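Local atomic coordinates of thiosulfate sulfurtransferase TUM1 (Saccharomyces cerevisiae, PDB entry 3UTN), a protein that accepts persulfide sulfur from the desulfurase NFS1 and passes it to UBA4 for 2-thiolation of the wobble uridine in tRNAs. Residues 48-53 against 128-133; 62-67 against 78-83; 116-121 against 132-137. All coordinates share one frame; numbering follows the deposited sequence.

Contact 1: 48-53 against 128-133; sequences VPVDAT and PRCAWT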
ATOM      1  N   VAL A  48      -2.724  17.828  -4.047  1.00 20.89           N
ATOM      2  CA  VAL A  48      -1.455  17.408  -4.557  1.00 20.30           C
ATOM      3  C   VAL A  48      -1.614  15.948  -4.869  1.00 19.63           C
ATOM      4  O   VAL A  48      -1.652  15.118  -3.964  1.00 20.06           O
ATOM      5  CB  VAL A  48      -0.328  17.636  -3.539  1.00 20.32           C
ATOM      6  CG1 VAL A  48       0.989  17.124  -4.101  1.00 20.28           C
ATOM      7  CG2 VAL A  48      -0.232  19.108  -3.191  1.00 21.15           C
ATOM      8  N   PRO A  49      -1.775  15.637  -6.159  1.00 19.62           N
ATOM      9  CA  PRO A  49      -1.752  14.254  -6.544  1.00 19.41           C
ATOM     10  C   PRO A  49      -0.364  13.763  -6.250  1.00 19.07           C
ATOM     11  O   PRO A  49       0.601  14.516  -6.328  1.00 18.43           O
ATOM     12  CB  PRO A  49      -2.001  14.299  -8.046  1.00 19.23           C
ATOM     13  CG  PRO A  49      -2.679  15.599  -8.272  1.00 19.04           C
ATOM     14  CD  PRO A  49      -1.997  16.518  -7.314  1.00 18.96           C
ATOM     15  N   VAL A  50      -0.277  12.514  -5.850  1.00 18.96           N
ATOM     16  CA  VAL A  50       0.977  11.974  -5.434  1.00 19.05           C
ATOM     17  C   VAL A  50       1.143  10.736  -6.261  1.00 18.75           C
ATOM     18  O   VAL A  50       0.438   9.761  -6.081  1.00 18.93           O
ATOM     19  CB  VAL A  50       0.969  11.635  -3.942  1.00 19.23           C
ATOM     20  CG1 VAL A  50       2.303  11.037  -3.534  1.00 19.44           C
ATOM     21  CG2 VAL A  50       0.680  12.882  -3.126  1.00 19.60           C
ATOM     22  N   ASP A  51       2.067  10.810  -7.199  1.00 18.91           N
ATOM     23  CA  ASP A  51       2.435   9.660  -7.966  1.00 19.65           C
ATOM     24  C   ASP A  51       3.383   8.846  -7.104  1.00 19.64           C
ATOM     25  O   ASP A  51       4.507   9.258  -6.820  1.00 20.06           O
ATOM     26  CB  ASP A  51       3.093  10.091  -9.265  1.00 20.03           C
ATOM     27  CG  ASP A  51       3.456   8.925 -10.141  1.00 21.37           C
ATOM     28  OD1 ASP A  51       3.172   7.774  -9.756  1.00 21.68           O
ATOM     29  OD2 ASP A  51       4.029   9.165 -11.215  1.00 22.36           O
ATOM     30  N   ALA A  52       2.901   7.690  -6.675  1.00 19.15           N
ATOM     31  CA  ALA A  52       3.677   6.805  -5.835  1.00 19.17           C
ATOM     32  C   ALA A  52       4.134   5.631  -6.660  1.00 19.18           C
ATOM     33  O   ALA A  52       4.476   4.574  -6.130  1.00 19.91           O
ATOM     34  CB  ALA A  52       2.843   6.340  -4.667  1.00 18.52           C
ATOM     35  N   THR A  53       4.147   5.828  -7.968  1.00 19.52           N
ATOM     36  CA  THR A  53       4.491   4.762  -8.871  1.00 19.86           C
ATOM     37  C   THR A  53       5.794   4.158  -8.441  1.00 20.13           C
ATOM     38  O   THR A  53       6.779   4.843  -8.172  1.00 19.15           O
ATOM     39  CB  THR A  53       4.582   5.230 -10.318  1.00 19.46           C
ATOM     40  OG1 THR A  53       3.286   5.641 -10.740  1.00 19.13           O
ATOM     41  CG2 THR A  53       5.040   4.104 -11.206  1.00 19.73           C
ATOM     42  N   PRO A 128      -1.337   2.410  -2.805  1.00 17.46           N
ATOM     43  CA  PRO A 128      -1.967   2.190  -1.512  1.00 17.73           C
ATOM     44  C   PRO A 128      -0.940   2.302  -0.405  1.00 17.94           C
ATOM     45  O   PRO A 128      -1.193   2.959   0.595  1.00 17.98           O
ATOM     46  CB  PRO A 128      -2.498   0.760  -1.616  1.00 17.60           C
ATOM     47  CG  PRO A 128      -2.660   0.531  -3.077  1.00 17.59           C
ATOM     48  CD  PRO A 128      -1.478   1.224  -3.668  1.00 17.65           C
ATOM     49  N   ARG A 129       0.215   1.674  -0.603  1.00 18.33           N
ATOM     50  CA  ARG A 129       1.314   1.775   0.334  1.00 19.03           C
ATOM     51  C   ARG A 129       1.594   3.232   0.631  1.00 18.60           C
ATOM     52  O   ARG A 129       1.747   3.626   1.781  1.00 18.61           O
ATOM     53  CB  ARG A 129       2.565   1.141  -0.260  1.00 19.88           C
ATOM     54  CG  ARG A 129       3.810   1.415   0.548  1.00 20.54           C
ATOM     55  CD  ARG A 129       3.822   0.511   1.757  1.00 21.37           C
ATOM     56  NE  ARG A 129       4.877   0.871   2.682  1.00 21.84           N
ATOM     57  CZ  ARG A 129       5.291   0.086   3.664  1.00 22.61           C
ATOM     58  NH1 ARG A 129       4.745  -1.107   3.828  1.00 22.99           N
ATOM     59  NH2 ARG A 129       6.257   0.489   4.473  1.00 23.05           N
ATOM     60  N   CYS A 130       1.665   4.023  -0.430  1.00 18.60           N
ATOM     61  CA  CYS A 130       1.946   5.428  -0.301  1.00 18.69           C
ATOM     62  C   CYS A 130       0.824   6.180   0.400  1.00 18.10           C
ATOM     63  O   CYS A 130       1.073   6.924   1.342  1.00 17.34           O
ATOM     64  CB  CYS A 130       2.185   6.034  -1.664  1.00 19.11           C
ATOM     65  SG  CYS A 130       2.252   7.818  -1.551  1.00 20.74           S
ATOM     66  N   ALA A 131      -0.407   5.996  -0.068  1.00 17.83           N
ATOM     67  CA  ALA A 131      -1.558   6.650   0.550  1.00 17.99           C
ATOM     68  C   ALA A 131      -1.572   6.290   2.021  1.00 18.25           C
ATOM     69  O   ALA A 131      -1.746   7.135   2.896  1.00 18.79           O
ATOM     70  CB  ALA A 131      -2.847   6.207  -0.115  1.00 17.93           C
ATOM     71  N   TRP A 132      -1.349   5.016   2.277  1.00 18.30           N
ATOM     72  CA  TRP A 132      -1.337   4.510   3.616  1.00 19.25           C
ATOM     73  C   TRP A 132      -0.224   5.117   4.415  1.00 19.45           C
ATOM     74  O   TRP A 132      -0.444   5.543   5.531  1.00 19.49           O
ATOM     75  CB  TRP A 132      -1.227   3.020   3.545  1.00 19.82           C
ATOM     76  CG  TRP A 132      -0.985   2.356   4.844  1.00 20.78           C
ATOM     77  CD1 TRP A 132      -1.902   2.087   5.850  1.00 21.04           C
ATOM     78  CD2 TRP A 132       0.272   1.808   5.305  1.00 20.91           C
ATOM     79  NE1 TRP A 132      -1.300   1.430   6.882  1.00 21.44           N
ATOM     80  CE2 TRP A 132       0.005   1.231   6.619  1.00 21.27           C
ATOM     81  CE3 TRP A 132       1.553   1.751   4.787  1.00 21.04           C
ATOM     82  CZ2 TRP A 132       0.992   0.626   7.361  1.00 21.19           C
ATOM     83  CZ3 TRP A 132       2.541   1.129   5.545  1.00 21.15           C
ATOM     84  CH2 TRP A 132       2.265   0.589   6.803  1.00 21.14           C
ATOM     85  N   THR A 133       0.966   5.187   3.831  1.00 19.64           N
ATOM     86  CA  THR A 133       2.109   5.822   4.486  1.00 20.52           C
ATOM     87  C   THR A 133       1.794   7.265   4.857  1.00 20.54           C
ATOM     88  O   THR A 133       2.021   7.689   5.988  1.00 21.11           O
ATOM     89  CB  THR A 133       3.350   5.779   3.589  1.00 20.27           C
ATOM     90  OG1 THR A 133       3.660   4.416   3.312  1.00 20.96           O
ATOM     91  CG2 THR A 133       4.544   6.448   4.274  1.00 20.95           C
TER

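Contact 2: 62-67 against 78-83; sequences DNKVDF and FFDIDA. With DMS (dimethyl sulfoxide), chain G.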
ATOM      1  N   ASP A  62      11.018   2.681 -15.042  1.00 25.23           N
ATOM      2  CA  ASP A  62      11.642   3.670 -14.208  1.00 24.52           C
ATOM      3  C   ASP A  62      10.515   4.530 -13.712  1.00 23.03           C
ATOM      4  O   ASP A  62       9.958   5.317 -14.470  1.00 22.71           O
ATOM      5  CB  ASP A  62      12.642   4.482 -15.018  1.00 24.37           C
ATOM      6  CG  ASP A  62      13.505   5.367 -14.150  1.00 25.47           C
ATOM      7  OD1 ASP A  62      14.720   5.416 -14.408  1.00 26.30           O
ATOM      8  OD2 ASP A  62      12.980   6.012 -13.218  1.00 24.69           O
ATOM      9  N   ASN A  63      10.162   4.350 -12.445  1.00 22.54           N
ATOM     10  CA  ASN A  63       9.046   5.082 -11.866  1.00 22.99           C
ATOM     11  C   ASN A  63       9.325   6.573 -11.858  1.00 23.13           C
ATOM     12  O   ASN A  63       8.433   7.379 -12.104  1.00 23.45           O
ATOM     13  CB  ASN A  63       8.720   4.565 -10.466  1.00 22.20           C
ATOM     14  CG  ASN A  63       9.871   4.715  -9.495  1.00 22.09           C
ATOM     15  OD1 ASN A  63      11.031   4.821  -9.891  1.00 22.19           O
ATOM     16  ND2 ASN A  63       9.555   4.703  -8.215  1.00 21.10           N
ATOM     17  N   LYS A  64      10.582   6.919 -11.611  1.00 24.17           N
ATOM     18  CA  LYS A  64      11.003   8.304 -11.559  1.00 24.83           C
ATOM     19  C   LYS A  64      10.918   8.930 -12.946  1.00 24.65           C
ATOM     20  O   LYS A  64      10.339   9.997 -13.107  1.00 24.07           O
ATOM     21  CB  LYS A  64      12.406   8.409 -10.957  1.00 27.28           C
ATOM     22  CG  LYS A  64      12.407   8.251  -9.438  1.00 28.62           C
ATOM     23  CD  LYS A  64      13.778   7.939  -8.853  1.00 31.72           C
ATOM     24  CE  LYS A  64      14.686   9.156  -8.824  1.00 33.45           C
ATOM     25  NZ  LYS A  64      16.018   8.890  -8.212  1.00 36.25           N
ATOM     26  N   VAL A  65      11.450   8.240 -13.951  1.00 24.38           N
ATOM     27  CA  VAL A  65      11.360   8.714 -15.326  1.00 24.40           C
ATOM     28  C   VAL A  65       9.900   8.764 -15.742  1.00 23.91           C
ATOM     29  O   VAL A  65       9.464   9.713 -16.385  1.00 23.69           O
ATOM     30  CB  VAL A  65      12.170   7.827 -16.289  1.00 24.40           C
ATOM     31  CG1 VAL A  65      11.739   8.041 -17.737  1.00 24.44           C
ATOM     32  CG2 VAL A  65      13.648   8.130 -16.136  1.00 24.53           C
ATOM     33  N   ASP A  66       9.145   7.745 -15.348  1.00 23.44           N
ATOM     34  CA  ASP A  66       7.729   7.706 -15.675  1.00 23.17           C
ATOM     35  C   ASP A  66       6.994   8.861 -15.055  1.00 21.96           C
ATOM     36  O   ASP A  66       6.130   9.452 -15.680  1.00 21.57           O
ATOM     37  CB  ASP A  66       7.114   6.385 -15.273  1.00 23.92           C
ATOM     38  CG  ASP A  66       7.477   5.292 -16.229  1.00 24.85           C
ATOM     39  OD1 ASP A  66       8.281   5.572 -17.145  1.00 25.37           O
ATOM     40  OD2 ASP A  66       6.957   4.175 -16.084  1.00 26.86           O
ATOM     41  N   PHE A  67       7.360   9.212 -13.832  1.00 20.48           N
ATOM     42  CA  PHE A  67       6.732  10.364 -13.243  1.00 20.35           C
ATOM     43  C   PHE A  67       7.058  11.606 -14.050  1.00 20.31           C
ATOM     44  O   PHE A  67       6.188  12.423 -14.343  1.00 20.32           O
ATOM     45  CB  PHE A  67       7.195  10.590 -11.821  1.00 19.40           C
ATOM     46  CG  PHE A  67       6.700  11.876 -11.269  1.00 19.79           C
ATOM     47  CD1 PHE A  67       5.397  11.977 -10.807  1.00 19.39           C
ATOM     48  CD2 PHE A  67       7.502  13.008 -11.281  1.00 19.33           C
ATOM     49  CE1 PHE A  67       4.916  13.172 -10.311  1.00 19.59           C
ATOM     50  CE2 PHE A  67       7.017  14.208 -10.796  1.00 19.38           C
ATOM     51  CZ  PHE A  67       5.729  14.288 -10.303  1.00 19.40           C
ATOM     52  N   PHE A  78       5.970  13.350  -6.988  1.00 19.42           N
ATOM     53  CA  PHE A  78       6.321  11.978  -7.038  1.00 19.98           C
ATOM     54  C   PHE A  78       6.655  11.566  -5.625  1.00 20.51           C
ATOM     55  O   PHE A  78       7.432  12.227  -4.948  1.00 20.88           O
ATOM     56  CB  PHE A  78       7.513  11.775  -7.943  1.00 20.25           C
ATOM     57  CG  PHE A  78       8.029  10.387  -7.927  1.00 20.35           C
ATOM     58  CD1 PHE A  78       7.291   9.356  -8.500  1.00 20.15           C
ATOM     59  CD2 PHE A  78       9.242  10.099  -7.322  1.00 20.61           C
ATOM     60  CE1 PHE A  78       7.764   8.060  -8.478  1.00 20.43           C
ATOM     61  CE2 PHE A  78       9.720   8.803  -7.306  1.00 21.16           C
ATOM     62  CZ  PHE A  78       8.979   7.786  -7.881  1.00 20.88           C
ATOM     63  N   PHE A  79       6.040  10.483  -5.183  1.00 21.07           N
ATOM     64  CA  PHE A  79       6.331   9.931  -3.883  1.00 21.23           C
ATOM     65  C   PHE A  79       7.217   8.739  -4.128  1.00 21.64           C
ATOM     66  O   PHE A  79       6.778   7.718  -4.655  1.00 21.48           O
ATOM     67  CB  PHE A  79       5.048   9.502  -3.194  1.00 21.74           C
ATOM     68  CG  PHE A  79       5.243   8.997  -1.799  1.00 22.21           C
ATOM     69  CD1 PHE A  79       5.688   7.702  -1.570  1.00 22.46           C
ATOM     70  CD2 PHE A  79       4.959   9.810  -0.709  1.00 23.02           C
ATOM     71  CE1 PHE A  79       5.854   7.226  -0.280  1.00 23.47           C
ATOM     72  CE2 PHE A  79       5.121   9.340   0.585  1.00 23.28           C
ATOM     73  CZ  PHE A  79       5.567   8.046   0.798  1.00 23.49           C
ATOM     74  N   ASP A  80       8.471   8.878  -3.746  1.00 22.15           N
ATOM     75  CA  ASP A  80       9.421   7.825  -3.950  1.00 22.92           C
ATOM     76  C   ASP A  80       9.252   6.779  -2.866  1.00 23.12           C
ATOM     77  O   ASP A  80       9.756   6.926  -1.755  1.00 21.88           O
ATOM     78  CB  ASP A  80      10.836   8.379  -3.958  1.00 24.01           C
ATOM     79  CG  ASP A  80      11.823   7.401  -4.523  1.00 24.34           C
ATOM     80  OD1 ASP A  80      11.604   6.186  -4.364  1.00 24.35           O
ATOM     81  OD2 ASP A  80      12.811   7.845  -5.125  1.00 26.34           O
ATOM     82  N   ILE A  81       8.526   5.724  -3.214  1.00 23.06           N
ATOM     83  CA  ILE A  81       8.280   4.598  -2.323  1.00 23.89           C
ATOM     84  C   ILE A  81       9.584   4.087  -1.720  1.00 24.01           C
ATOM     85  O   ILE A  81       9.641   3.761  -0.536  1.00 23.91           O
ATOM     86  CB  ILE A  81       7.543   3.468  -3.089  1.00 23.79           C
ATOM     87  CG1 ILE A  81       6.076   3.855  -3.313  1.00 24.36           C
ATOM     88  CG2 ILE A  81       7.670   2.123  -2.390  1.00 24.64           C
ATOM     89  CD1 ILE A  81       5.258   4.041  -2.054  1.00 24.78           C
ATOM     90  N   ASP A  82      10.629   4.047  -2.539  1.00 24.63           N
ATOM     91  CA  ASP A  82      11.927   3.553  -2.098  1.00 26.06           C
ATOM     92  C   ASP A  82      12.616   4.514  -1.154  1.00 26.02           C
ATOM     93  O   ASP A  82      13.106   4.105  -0.108  1.00 27.26           O
ATOM     94  CB  ASP A  82      12.828   3.286  -3.293  1.00 26.50           C
ATOM     95  CG  ASP A  82      12.335   2.154  -4.136  1.00 27.59           C
ATOM     96  OD1 ASP A  82      11.799   1.180  -3.572  1.00 29.10           O
ATOM     97  OD2 ASP A  82      12.482   2.235  -5.366  1.00 28.99           O
ATOM     98  N   ALA A  83      12.666   5.784  -1.537  1.00 26.50           N
ATOM     99  CA  ALA A  83      13.359   6.793  -0.746  1.00 26.68           C
ATOM    100  C   ALA A  83      12.605   7.091   0.535  1.00 26.68           C
ATOM    101  O   ALA A  83      13.212   7.288   1.581  1.00 26.55           O
ATOM    102  CB  ALA A  83      13.563   8.058  -1.558  1.00 27.41           C
TER
HETATM  103  S   DMS G 406      16.627   5.176  -9.335  1.00 71.68           S
HETATM  104  O   DMS G 406      17.500   6.381  -9.268  1.00 71.13           O
HETATM  105  C1  DMS G 406      17.365   3.970 -10.296  1.00 71.95           C
HETATM  106  C2  DMS G 406      16.605   4.384  -7.808  1.00 70.75           C
HETATM  107  O   HOH W   1       7.592   5.513  -5.821  1.00 23.04           O
HETATM  108  O   HOH W   2      11.337   4.563  -6.300  1.00 32.12           O

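Contact 3: 116-121 against 132-137; sequences LVVYDR and WTLGVM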
ATOM      1  N   LEU A 116      -3.706  15.023  -0.412  1.00 20.53           N
ATOM      2  CA  LEU A 116      -2.823  14.206  -1.197  1.00 20.22           C
ATOM      3  C   LEU A 116      -3.658  13.169  -1.873  1.00 19.09           C
ATOM      4  O   LEU A 116      -4.452  12.481  -1.247  1.00 20.06           O
ATOM      5  CB  LEU A 116      -1.738  13.569  -0.342  1.00 20.36           C
ATOM      6  CG  LEU A 116      -0.854  14.603   0.355  1.00 20.29           C
ATOM      7  CD1 LEU A 116       0.148  13.895   1.243  1.00 20.89           C
ATOM      8  CD2 LEU A 116      -0.147  15.514  -0.637  1.00 20.60           C
ATOM      9  N   VAL A 117      -3.523  13.101  -3.177  1.00 18.52           N
ATOM     10  CA  VAL A 117      -4.253  12.108  -3.904  1.00 17.49           C
ATOM     11  C   VAL A 117      -3.230  11.203  -4.525  1.00 16.92           C
ATOM     12  O   VAL A 117      -2.561  11.546  -5.489  1.00 16.66           O
ATOM     13  CB  VAL A 117      -5.209  12.707  -4.933  1.00 17.73           C
ATOM     14  CG1 VAL A 117      -5.907  11.578  -5.666  1.00 17.17           C
ATOM     15  CG2 VAL A 117      -6.221  13.615  -4.238  1.00 17.58           C
ATOM     16  N   VAL A 118      -3.116  10.029  -3.942  1.00 16.70           N
ATOM     17  CA  VAL A 118      -2.058   9.147  -4.301  1.00 16.61           C
ATOM     18  C   VAL A 118      -2.518   8.296  -5.445  1.00 17.03           C
ATOM     19  O   VAL A 118      -3.655   7.849  -5.493  1.00 16.93           O
ATOM     20  CB  VAL A 118      -1.670   8.252  -3.134  1.00 16.39           C
ATOM     21  CG1 VAL A 118      -0.497   7.386  -3.539  1.00 16.34           C
ATOM     22  CG2 VAL A 118      -1.312   9.113  -1.939  1.00 16.49           C
ATOM     23  N   TYR A 119      -1.614   8.076  -6.372  1.00 17.49           N
ATOM     24  CA  TYR A 119      -1.893   7.159  -7.429  1.00 18.05           C
ATOM     25  C   TYR A 119      -0.579   6.549  -7.807  1.00 18.07           C
ATOM     26  O   TYR A 119       0.475   6.959  -7.330  1.00 18.54           O
ATOM     27  CB  TYR A 119      -2.522   7.888  -8.606  1.00 17.45           C
ATOM     28  CG  TYR A 119      -1.655   8.940  -9.242  1.00 17.96           C
ATOM     29  CD1 TYR A 119      -1.536  10.214  -8.685  1.00 18.34           C
ATOM     30  CD2 TYR A 119      -0.957   8.664 -10.405  1.00 17.86           C
ATOM     31  CE1 TYR A 119      -0.745  11.176  -9.282  1.00 18.34           C
ATOM     32  CE2 TYR A 119      -0.178   9.619 -11.014  1.00 18.69           C
ATOM     33  CZ  TYR A 119      -0.077  10.868 -10.451  1.00 18.63           C
ATOM     34  OH  TYR A 119       0.703  11.798 -11.067  1.00 19.57           O
ATOM     35  N   ASP A 120      -0.652   5.547  -8.653  1.00 18.89           N
ATOM     36  CA  ASP A 120       0.544   5.019  -9.244  1.00 19.81           C
ATOM     37  C   ASP A 120       0.183   4.607 -10.647  1.00 20.09           C
ATOM     38  O   ASP A 120      -0.998   4.559 -10.997  1.00 20.12           O
ATOM     39  CB  ASP A 120       1.112   3.873  -8.403  1.00 20.30           C
ATOM     40  CG  ASP A 120       0.174   2.703  -8.282  1.00 20.57           C
ATOM     41  OD1 ASP A 120      -0.652   2.476  -9.187  1.00 22.40           O
ATOM     42  OD2 ASP A 120       0.280   1.981  -7.279  1.00 20.70           O
ATOM     43  N   ARG A 121       1.190   4.321 -11.454  1.00 20.19           N
ATOM     44  CA  ARG A 121       0.944   4.008 -12.846  1.00 21.32           C
ATOM     45  C   ARG A 121       0.573   2.564 -13.044  1.00 21.14           C
ATOM     46  O   ARG A 121       0.102   2.187 -14.109  1.00 21.93           O
ATOM     47  CB  ARG A 121       2.160   4.360 -13.678  1.00 21.85           C
ATOM     48  CG  ARG A 121       2.433   5.836 -13.628  1.00 22.31           C
ATOM     49  CD  ARG A 121       3.690   6.205 -14.370  1.00 24.02           C
ATOM     50  NE  ARG A 121       3.908   7.633 -14.222  1.00 25.40           N
ATOM     51  CZ  ARG A 121       3.242   8.563 -14.897  1.00 24.87           C
ATOM     52  NH1 ARG A 121       2.320   8.216 -15.779  1.00 25.81           N
ATOM     53  NH2 ARG A 121       3.501   9.841 -14.686  1.00 26.79           N
ATOM     54  N   TRP A 132      -1.349   5.016   2.277  1.00 18.30           N
ATOM     55  CA  TRP A 132      -1.337   4.510   3.616  1.00 19.25           C
ATOM     56  C   TRP A 132      -0.224   5.117   4.415  1.00 19.45           C
ATOM     57  O   TRP A 132      -0.444   5.543   5.531  1.00 19.49           O
ATOM     58  CB  TRP A 132      -1.227   3.020   3.545  1.00 19.82           C
ATOM     59  CG  TRP A 132      -0.985   2.356   4.844  1.00 20.78           C
ATOM     60  CD1 TRP A 132      -1.902   2.087   5.850  1.00 21.04           C
ATOM     61  CD2 TRP A 132       0.272   1.808   5.305  1.00 20.91           C
ATOM     62  NE1 TRP A 132      -1.300   1.430   6.882  1.00 21.44           N
ATOM     63  CE2 TRP A 132       0.005   1.231   6.619  1.00 21.27           C
ATOM     64  CE3 TRP A 132       1.553   1.751   4.787  1.00 21.04           C
ATOM     65  CZ2 TRP A 132       0.992   0.626   7.361  1.00 21.19           C
ATOM     66  CZ3 TRP A 132       2.541   1.129   5.545  1.00 21.15           C
ATOM     67  CH2 TRP A 132       2.265   0.589   6.803  1.00 21.14           C
ATOM     68  N   THR A 133       0.966   5.187   3.831  1.00 19.64           N
ATOM     69  CA  THR A 133       2.109   5.822   4.486  1.00 20.52           C
ATOM     70  C   THR A 133       1.794   7.265   4.857  1.00 20.54           C
ATOM     71  O   THR A 133       2.021   7.689   5.988  1.00 21.11           O
ATOM     72  CB  THR A 133       3.350   5.779   3.589  1.00 20.27           C
ATOM     73  OG1 THR A 133       3.660   4.416   3.312  1.00 20.96           O
ATOM     74  CG2 THR A 133       4.544   6.448   4.274  1.00 20.95           C
ATOM     75  N   LEU A 134       1.271   8.011   3.893  1.00 20.53           N
ATOM     76  CA  LEU A 134       0.835   9.375   4.132  1.00 21.06           C
ATOM     77  C   LEU A 134      -0.162   9.421   5.269  1.00 21.32           C
ATOM     78  O   LEU A 134      -0.010  10.202   6.199  1.00 20.93           O
ATOM     79  CB  LEU A 134       0.209   9.955   2.871  1.00 20.66           C
ATOM     80  CG  LEU A 134       1.192  10.095   1.716  1.00 20.63           C
ATOM     81  CD1 LEU A 134       0.423  10.441   0.460  1.00 20.81           C
ATOM     82  CD2 LEU A 134       2.241  11.151   2.029  1.00 20.80           C
ATOM     83  N   GLY A 135      -1.170   8.562   5.184  1.00 21.89           N
ATOM     84  CA  GLY A 135      -2.187   8.453   6.218  1.00 22.72           C
ATOM     85  C   GLY A 135      -1.593   8.046   7.545  1.00 23.11           C
ATOM     86  O   GLY A 135      -1.878   8.665   8.563  1.00 23.78           O
ATOM     87  N   VAL A 136      -0.752   7.014   7.540  1.00 23.16           N
ATOM     88  CA  VAL A 136      -0.153   6.534   8.779  1.00 23.82           C
ATOM     89  C   VAL A 136       0.659   7.647   9.406  1.00 24.33           C
ATOM     90  O   VAL A 136       0.636   7.832  10.612  1.00 24.94           O
ATOM     91  CB  VAL A 136       0.720   5.288   8.574  1.00 23.68           C
ATOM     92  CG1 VAL A 136       1.507   4.963   9.835  1.00 24.26           C
ATOM     93  CG2 VAL A 136      -0.151   4.107   8.205  1.00 23.21           C
ATOM     94  N   MET A 137       1.342   8.407   8.562  1.00 24.13           N
ATOM     95  CA  MET A 137       2.133   9.521   9.026  1.00 25.61           C
ATOM     96  C   MET A 137       1.276  10.725   9.360  1.00 25.55           C
ATOM     97  O   MET A 137       1.787  11.824   9.537  1.00 26.83           O
ATOM     98  CB  MET A 137       3.193   9.874   7.997  1.00 26.37           C
ATOM     99  CG  MET A 137       4.350   8.898   7.976  1.00 28.52           C
ATOM    100  SD  MET A 137       4.964   8.548   9.634  1.00 31.50           S
ATOM    101  CE  MET A 137       5.600  10.143  10.142  1.00 32.07           C
TER

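Contact 1: 48-53 against 128-133
In the N-terminal rhodanese domain, Cys130 on helix 127-136 packs against Val50 and Ala52, at the C-terminal end of strand 47-51 and just beyond it. All three are buried, and this is the helix-on-sheet core of an alpha/beta fold. The Cys130 thiol serves as a small apolar group. Its sulfur stands anti to the backbone N (chi1 170°), which directs SG toward the strand, 3.8 Å from Val50 CG1 and beside the Ala52 methyl. Val50 suits the strand because its branched side chain presents CG1 to the helix, whereas the small methyl of Ala52 suits a place where Ala52 CA and Cys130 CA lie 6.0 Å apart.

The chain turns immediately after the strand. Asp51, whose CB points away from the helix, accepts from Thr53 N at its OD1 (2.8 Å), forming an Asx turn, with the donor above the carboxylate plane. Within the helix, Arg129 O receives Thr133 N at 2.7 Å and Thr133 OG1 at 2.6 Å from opposite faces of the carbonyl plane, so the threonine hydroxyl is satisfied without leaving the helix. Trp132 CZ3 lies over the centre of the Arg129 guanidinium.

Across the two segments there is neither a hydrogen bond nor a charge pair. The helix therefore meets the strand through apolar packing of buried groups, with the thiol acting here as packing surface, while Arg129 on the same helix forms a salt bridge with Asp307 of the second rhodanese domain.

Contact 2: 62-67 against 78-83
Phe67, on helix 63-69, and Phe78, at the end of strand 77-78, meet within a beta-alpha-beta crossover (strand 47-51, helix 63-69, strand 77-78) that ends on an outermost strand of the five-stranded sheet. Aromatic packing comes first. Phe78 CB sits over one face of the Phe67 ring in a CH-pi contact, 3.4 Å from its centroid, and the two ring planes are inclined at 47°. Broad apolar rings suit a place where helix and strand meet in a buried layer. Lys64 adds its aliphatic stem, CG lying 3.5 Å from Phe78 CE2, while its NZ reaches outward to the oxygen of a dimethyl sulfoxide molecule, probably from the crystallisation liquor.

Polar contacts run through water. Asn63 CG lies between the backbone N and the carbonyl carbon (chi1 61°), which brings ND2 to the edge of the Phe78 ring, the amide nearly perpendicular to it. The same nitrogen donates to Thr53 O and to a water that in turn donates to Asp80 OD1 and Asp82 OD2.

Two aspartates accept backbone N-H groups. Asp62 is the N-cap of the helix, its OD2 accepting from Val65 N at 2.8 Å. Asp80 forms an Asx motif in the loop, its OD1 accepting from Ala83 N at 3.0 Å, well above the carboxylate plane.

Contact 3: 116-121 against 132-137
Leu134 of helix 127-136 reaches toward strand 115-119 and meets it with both of its methyls. CD1 approaches Val118 CG2 tip to tip at 3.2 Å, tighter than usual for carbon atoms, and CD2 lies 3.5 Å from Leu116 CD1. Leu116 and Leu134 cross at about a right angle, and CD1 of Leu116 also lies 3.6 Å from Leu134 CD1. The Leu134 CG is anti to the carbonyl carbon (chi1 -65°), which turns its forked end to the sheet. Leucine suits the helix position because the fork spans two strand residues at once; valine suits the strand, where a beta-branched side chain is readily accommodated.

Around this shell, Phe101 and Met105 of helix 98-107 touch Leu134, while Leu116 also touches Val48 and Val50 of the neighbouring strand 47-51. Leu116 and Val118 are fixed by backbone hydrogen bonds to strand 141-145, and Val117 by bonds to strand 47-51. Beyond the strand, Asp120 ties down the loop that leads into the helix: its OD1 accepts from Gly123 N, and its OD2 from the backbone N-H groups of Phe125, Ser126 and Ser127. Asp120 corresponds by position to Cys282 after strand 278-281, but only the second domain has the catalytic cysteine. Strand 115-119, helix 127-136 and strand 141-145 together make a beta-alpha-beta unit of the rhodanese fold.

In the fold
Contacts 1 and 3 are two parts of one buried interface: both use helix 127-136, and their strands, 47-51 and 115-119, are neighbours in the parallel sheet, joined by the bond from Val50 N to Val117 O. Both are purely apolar across their segments, as befits the core. Contact 2 lies farther out, about 10 Å centre to centre from contact 1, at an outermost strand of the sheet; there aromatic packing gives way to water, carboxylates and a lysine at the surface. It is nonetheless tied inward, since Phe79, next to Phe78, bonds through its N to Asp51 O and packs on Val50 and Leu134.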